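Local coordinates for GTP-binding protein (Thermus thermophilus, PDB 2DBY) that binds GDP in its G domain and is probably a ribosome-associated ATPase of the YchF/OLA1 branch of the OBG GTPases, at residues M1-I6 against H70-D75; A95-V100 against P197-K202. One frame throughout, in Å; residues are numbered along the deposited sequence.

Both contacts belong to the nucleotide-binding domain, and their centres lie about 12 Å apart. Contact 1 is part of its central sheet, pairing strand 3-7 with strand 66-75 in parallel; apart from the chain's first residues it is deeply buried and runs on backbone hydrogen bonds and aliphatic packing. Contact 2 lies farther from the centre of the chain, where the end of helix 91-98 meets the turn ahead of strand 204-209; it buries less surface, and a lysine ammonium and an exposed arginine do much of the work. Strand 66-75 is followed in the chain by helix 91-98, and Val-100 joins the two regions: its CG1 packs on Val-74 CG2 at 3.9 Å.

Contact 1: residues M1-I6 against H70-D75; sequences MLAVGI and HVEFVD. With FMT (formic acid), chain E.
The carbonyl oxygen of Val-74 takes the amide of Ile-6 in the shortest cross-strand bond, N to O 2.7 Å, nearly straight at the hydrogen (168°), and also receives a CA-H...O contact from Gly-5. One step back, Val-74 N donates to Val-4 O at 2.8 Å, and Val-4 N to Glu-72 O at 2.9 Å. Where the ladder ends, a water links Leu-2 O to Glu-72 N. On one face of the pair, Val-4 and Phe-73 point the same way side by side, CB of the valine 3.6 Å from ring atom CD2; Ile-6 CD1 approaches the same ring atom obliquely. CG of Phe-73 is anti to its carbonyl carbon (chi1 -74°), which lays the ring beside Val-4 and Ile-6. The other face carries Glu-72 and Val-74, whose CG2 meets Ala-3 CB at 3.9 Å. Farther back along strand 66-75, ND1-H of His-70 points to O1 of a formic acid molecule, probably from the crystallisation liquor, at the ring edge (2.8 Å); an alanine here would probably cost the formic acid this bond, leaving the one to Ala-29 N. Asp-75, ending the strand, makes a salt bridge to GDP-binding Lys-14 of the P-loop, beside the parallel core strands of a P-loop GTPase.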
loop_
_atom_site.group_PDB
_atom_site.type_symbol
_atom_site.label_atom_id
_atom_site.label_comp_id
_atom_site.label_asym_id
_atom_site.label_seq_id
_atom_site.Cartn_x
_atom_site.Cartn_y
_atom_site.Cartn_z
HETATM N N MSE A 1 2.303 7.585 8.064
HETATM C CA MSE A 1 3.092 6.353 7.759
HETATM C C MSE A 1 2.694 5.799 6.393
HETATM O O MSE A 1 1.494 5.652 6.092
HETATM C CB MSE A 1 2.827 5.267 8.814
HETATM C CG MSE A 1 3.936 5.032 9.841
HETATM SE SE MSE A 1 3.574 3.392 10.847
HETATM C CE MSE A 1 1.898 3.963 11.653
ATOM N N LEU A 2 3.697 5.489 5.570
ATOM C CA LEU A 2 3.455 4.906 4.251
ATOM C C LEU A 2 3.203 3.427 4.569
ATOM O O LEU A 2 4.060 2.565 4.336
ATOM C CB LEU A 2 4.704 5.030 3.377
ATOM C CG LEU A 2 4.414 4.674 1.924
ATOM C CD1 LEU A 2 3.326 5.604 1.379
ATOM C CD2 LEU A 2 5.683 4.779 1.120
ATOM N N ALA A 3 2.025 3.135 5.109
ATOM C CA ALA A 3 1.722 1.786 5.520
ATOM C C ALA A 3 0.233 1.489 5.407
ATOM O O ALA A 3 -0.592 2.403 5.298
ATOM C CB ALA A 3 2.167 1.577 6.981
ATOM N N VAL A 4 -0.088 0.203 5.468
ATOM C CA VAL A 4 -1.473 -0.263 5.385
ATOM C C VAL A 4 -1.874 -0.689 6.801
ATOM O O VAL A 4 -1.195 -1.511 7.428
ATOM C CB VAL A 4 -1.604 -1.481 4.464
ATOM C CG1 VAL A 4 -3.066 -1.986 4.446
ATOM C CG2 VAL A 4 -1.120 -1.117 3.051
ATOM N N GLY A 5 -2.966 -0.126 7.299
ATOM C CA GLY A 5 -3.432 -0.476 8.635
ATOM C C GLY A 5 -4.444 -1.613 8.529
ATOM O O GLY A 5 -5.442 -1.476 7.820
ATOM N N ILE A 6 -4.178 -2.733 9.205
ATOM C CA ILE A 6 -5.073 -3.885 9.181
ATOM C C ILE A 6 -6.045 -3.802 10.342
ATOM O O ILE A 6 -5.630 -3.731 11.512
ATOM C CB ILE A 6 -4.289 -5.225 9.271
ATOM C CG1 ILE A 6 -3.284 -5.290 8.107
ATOM C CG2 ILE A 6 -5.288 -6.424 9.216
ATOM C CD1 ILE A 6 -2.596 -6.624 7.952
ATOM N N HIS A 70 9.687 -3.780 0.101
ATOM C CA HIS A 70 8.675 -4.362 0.968
ATOM C C HIS A 70 7.484 -3.420 1.128
ATOM O O HIS A 70 7.511 -2.280 0.645
ATOM C CB HIS A 70 9.304 -4.609 2.347
ATOM C CG HIS A 70 9.936 -3.385 2.948
ATOM N ND1 HIS A 70 11.239 -3.359 3.396
ATOM C CD2 HIS A 70 9.439 -2.146 3.174
ATOM C CE1 HIS A 70 11.520 -2.155 3.868
ATOM N NE2 HIS A 70 10.444 -1.399 3.744
ATOM N N VAL A 71 6.443 -3.918 1.804
ATOM C CA VAL A 71 5.235 -3.142 2.086
ATOM C C VAL A 71 4.995 -3.251 3.593
ATOM O O VAL A 71 4.986 -4.356 4.143
ATOM C CB VAL A 71 4.006 -3.708 1.352
ATOM C CG1 VAL A 71 2.752 -2.869 1.717
ATOM C CG2 VAL A 71 4.237 -3.681 -0.139
ATOM N N GLU A 72 4.793 -2.108 4.240
ATOM C CA GLU A 72 4.590 -2.062 5.693
ATOM C C GLU A 72 3.111 -2.172 6.089
ATOM O O GLU A 72 2.260 -1.534 5.484
ATOM C CB GLU A 72 5.173 -0.749 6.218
ATOM C CG GLU A 72 5.115 -0.558 7.730
ATOM C CD GLU A 72 5.910 0.661 8.164
ATOM O OE1 GLU A 72 7.149 0.613 8.116
ATOM O OE2 GLU A 72 5.299 1.669 8.541
ATOM N N PHE A 73 2.840 -2.981 7.117
ATOM C CA PHE A 73 1.489 -3.215 7.610
ATOM C C PHE A 73 1.464 -2.939 9.104
ATOM O O PHE A 73 2.421 -3.286 9.809
ATOM C CB PHE A 73 1.078 -4.674 7.372
ATOM C CG PHE A 73 0.771 -4.985 5.936
ATOM C CD1 PHE A 73 1.761 -5.484 5.086
ATOM C CD2 PHE A 73 -0.499 -4.737 5.421
ATOM C CE1 PHE A 73 1.483 -5.728 3.735
ATOM C CE2 PHE A 73 -0.789 -4.976 4.076
ATOM C CZ PHE A 73 0.200 -5.470 3.229
ATOM N N VAL A 74 0.376 -2.339 9.578
ATOM C CA VAL A 74 0.237 -2.035 10.994
ATOM C C VAL A 74 -0.985 -2.747 11.560
ATOM O O VAL A 74 -2.061 -2.715 10.942
ATOM C CB VAL A 74 0.040 -0.528 11.184
ATOM C CG1 VAL A 74 -0.094 -0.195 12.678
ATOM C CG2 VAL A 74 1.185 0.223 10.544
ATOM N N ASP A 75 -0.840 -3.404 12.712
ATOM C CA ASP A 75 -1.979 -4.060 13.331
ATOM C C ASP A 75 -2.645 -2.919 14.076
ATOM O O ASP A 75 -2.129 -2.486 15.117
ATOM C CB ASP A 75 -1.541 -5.120 14.353
ATOM C CG ASP A 75 -2.726 -5.835 15.009
ATOM O OD1 ASP A 75 -3.889 -5.437 14.770
ATOM O OD2 ASP A 75 -2.494 -6.807 15.770
HETATM C C FMT E . 12.704 -6.370 2.431
HETATM O O1 FMT E . 13.052 -5.447 3.126
HETATM O O2 FMT E . 13.378 -7.518 2.466
HETATM O O HOH W 1 4.959 0.407 2.871
#

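Contact 2: residues A95-V100 against P197-K202; sequences AHIREV and PLLTAK
One face of the Arg-98 guanidinium is covered by Leu-199, whose CD1 sits 3.9 Å above the plane, offset toward the rim. The other methyl of the same leucine, CD2, comes within 3.3 Å of Arg-98 NH1 and also touches CG of the arginine, so the forked end of Leu-199 lies across the arginine chain at about a right angle. Arg-98 is extended from CG to NE, then turns at chi4 (-64°), which brings the guanidinium over the leucine; NH1 then reaches a water that is weakly bonded to Pro-197 O. Behind this, Leu-199 CD2 meets Ile-97 CG2 at 4.0 Å. Lys-202 supplies the polar link. Its NZ donates to Val-100 O at 2.7 Å, almost directly in line with the carbonyl, and makes a weak, longer bond to Arg-98 O. The bend at chi4 (-73°) swings NZ toward these carbonyls, while CE lies 3.2 Å from Ile-97 O. The lysine thus reaches the C-terminal end of helix 91-98, where its charge would probably suit the helix end. The contact links the segments that lead into the adjacent parallel strands 102-108 and 204-209 of the G-domain alpha/beta fold.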
loop_
_atom_site.group_PDB
_atom_site.type_symbol
_atom_site.label_atom_id
_atom_site.label_comp_id
_atom_site.label_asym_id
_atom_site.label_seq_id
_atom_site.Cartn_x
_atom_site.Cartn_y
_atom_site.Cartn_z
ATOM N N ALA A 95 -7.250 7.332 16.333
ATOM C CA ALA A 95 -5.917 7.925 16.331
ATOM C C ALA A 95 -4.949 7.058 15.535
ATOM O O ALA A 95 -4.084 7.583 14.822
ATOM C CB ALA A 95 -5.409 8.086 17.745
ATOM N N HIS A 96 -5.082 5.747 15.683
ATOM C CA HIS A 96 -4.211 4.809 14.968
ATOM C C HIS A 96 -4.513 4.823 13.478
ATOM O O HIS A 96 -3.582 4.814 12.661
ATOM C CB HIS A 96 -4.339 3.402 15.545
ATOM C CG HIS A 96 -3.768 3.270 16.923
ATOM N ND1 HIS A 96 -4.209 2.329 17.829
ATOM C CD2 HIS A 96 -2.793 3.966 17.551
ATOM C CE1 HIS A 96 -3.531 2.454 18.956
ATOM N NE2 HIS A 96 -2.666 3.441 18.815
ATOM N N ILE A 97 -5.796 4.864 13.117
ATOM C CA ILE A 97 -6.200 4.912 11.696
ATOM C C ILE A 97 -5.647 6.168 11.014
ATOM O O ILE A 97 -5.257 6.150 9.831
ATOM C CB ILE A 97 -7.758 4.914 11.548
ATOM C CG1 ILE A 97 -8.303 3.523 11.818
ATOM C CG2 ILE A 97 -8.163 5.349 10.122
ATOM C CD1 ILE A 97 -7.993 2.565 10.705
ATOM N N ARG A 98 -5.621 7.277 11.752
ATOM C CA ARG A 98 -5.114 8.512 11.184
ATOM C C ARG A 98 -3.672 8.384 10.731
ATOM O O ARG A 98 -3.265 9.065 9.798
ATOM C CB ARG A 98 -5.220 9.660 12.201
ATOM C CG ARG A 98 -6.657 10.040 12.512
ATOM C CD ARG A 98 -6.785 11.221 13.483
ATOM N NE ARG A 98 -8.196 11.529 13.726
ATOM C CZ ARG A 98 -9.038 11.957 12.781
ATOM N NH1 ARG A 98 -8.603 12.133 11.538
ATOM N NH2 ARG A 98 -10.316 12.202 13.067
ATOM N N GLU A 99 -2.907 7.516 11.387
ATOM C CA GLU A 99 -1.481 7.355 11.055
ATOM C C GLU A 99 -1.131 6.425 9.879
ATOM O O GLU A 99 0.054 6.263 9.559
ATOM C CB GLU A 99 -0.701 6.868 12.279
ATOM C CG GLU A 99 -0.827 7.722 13.514
ATOM C CD GLU A 99 -0.154 7.067 14.719
ATOM O OE1 GLU A 99 -0.462 5.890 15.036
ATOM O OE2 GLU A 99 0.691 7.732 15.354
ATOM N N VAL A 100 -2.114 5.786 9.245
ATOM C CA VAL A 100 -1.773 4.930 8.106
ATOM C C VAL A 100 -2.342 5.535 6.827
ATOM O O VAL A 100 -3.258 6.348 6.886
ATOM C CB VAL A 100 -2.307 3.495 8.273
ATOM C CG1 VAL A 100 -1.565 2.827 9.452
ATOM C CG2 VAL A 100 -3.818 3.516 8.527
ATOM N N PRO A 197 -6.822 15.186 5.451
ATOM C CA PRO A 197 -6.888 13.762 5.087
ATOM C C PRO A 197 -7.976 13.000 5.816
ATOM O O PRO A 197 -7.711 12.339 6.814
ATOM C CB PRO A 197 -5.479 13.233 5.433
ATOM C CG PRO A 197 -4.621 14.471 5.544
ATOM C CD PRO A 197 -5.564 15.495 6.158
ATOM N N LEU A 198 -9.199 13.078 5.298
ATOM C CA LEU A 198 -10.345 12.402 5.903
ATOM C C LEU A 198 -10.100 10.901 6.016
ATOM O O LEU A 198 -9.486 10.290 5.141
ATOM C CB LEU A 198 -11.615 12.634 5.076
ATOM C CG LEU A 198 -12.075 14.097 5.029
ATOM C CD1 LEU A 198 -13.367 14.177 4.193
ATOM C CD2 LEU A 198 -12.293 14.625 6.448
ATOM N N LEU A 199 -10.587 10.311 7.104
ATOM C CA LEU A 199 -10.384 8.884 7.312
ATOM C C LEU A 199 -11.004 8.031 6.204
ATOM O O LEU A 199 -10.412 7.018 5.781
ATOM C CB LEU A 199 -10.963 8.472 8.666
ATOM C CG LEU A 199 -10.396 9.278 9.843
ATOM C CD1 LEU A 199 -10.938 8.648 11.119
ATOM C CD2 LEU A 199 -8.830 9.271 9.876
ATOM N N THR A 200 -12.184 8.427 5.733
ATOM C CA THR A 200 -12.862 7.669 4.686
ATOM C C THR A 200 -12.344 7.969 3.284
ATOM O O THR A 200 -12.855 7.414 2.308
ATOM C CB THR A 200 -14.407 7.867 4.701
ATOM O OG1 THR A 200 -14.711 9.246 4.495
ATOM C CG2 THR A 200 -14.988 7.414 6.041
ATOM N N ALA A 201 -11.330 8.827 3.195
ATOM C CA ALA A 201 -10.688 9.129 1.907
ATOM C C ALA A 201 -9.517 8.142 1.686
ATOM O O ALA A 201 -9.009 8.004 0.555
ATOM C CB ALA A 201 -10.172 10.598 1.881
ATOM N N LYS A 202 -9.078 7.465 2.748
ATOM C CA LYS A 202 -7.986 6.495 2.602
ATOM C C LYS A 202 -8.452 5.288 1.776
ATOM O O LYS A 202 -9.584 4.800 1.933
ATOM C CB LYS A 202 -7.495 6.004 3.988
ATOM C CG LYS A 202 -7.037 7.140 4.921
ATOM C CD LYS A 202 -6.722 6.627 6.337
ATOM C CE LYS A 202 -6.411 7.779 7.301
ATOM N NZ LYS A 202 -5.074 8.400 7.052
HETATM O O HOH W 2 -9.102 13.915 8.947
#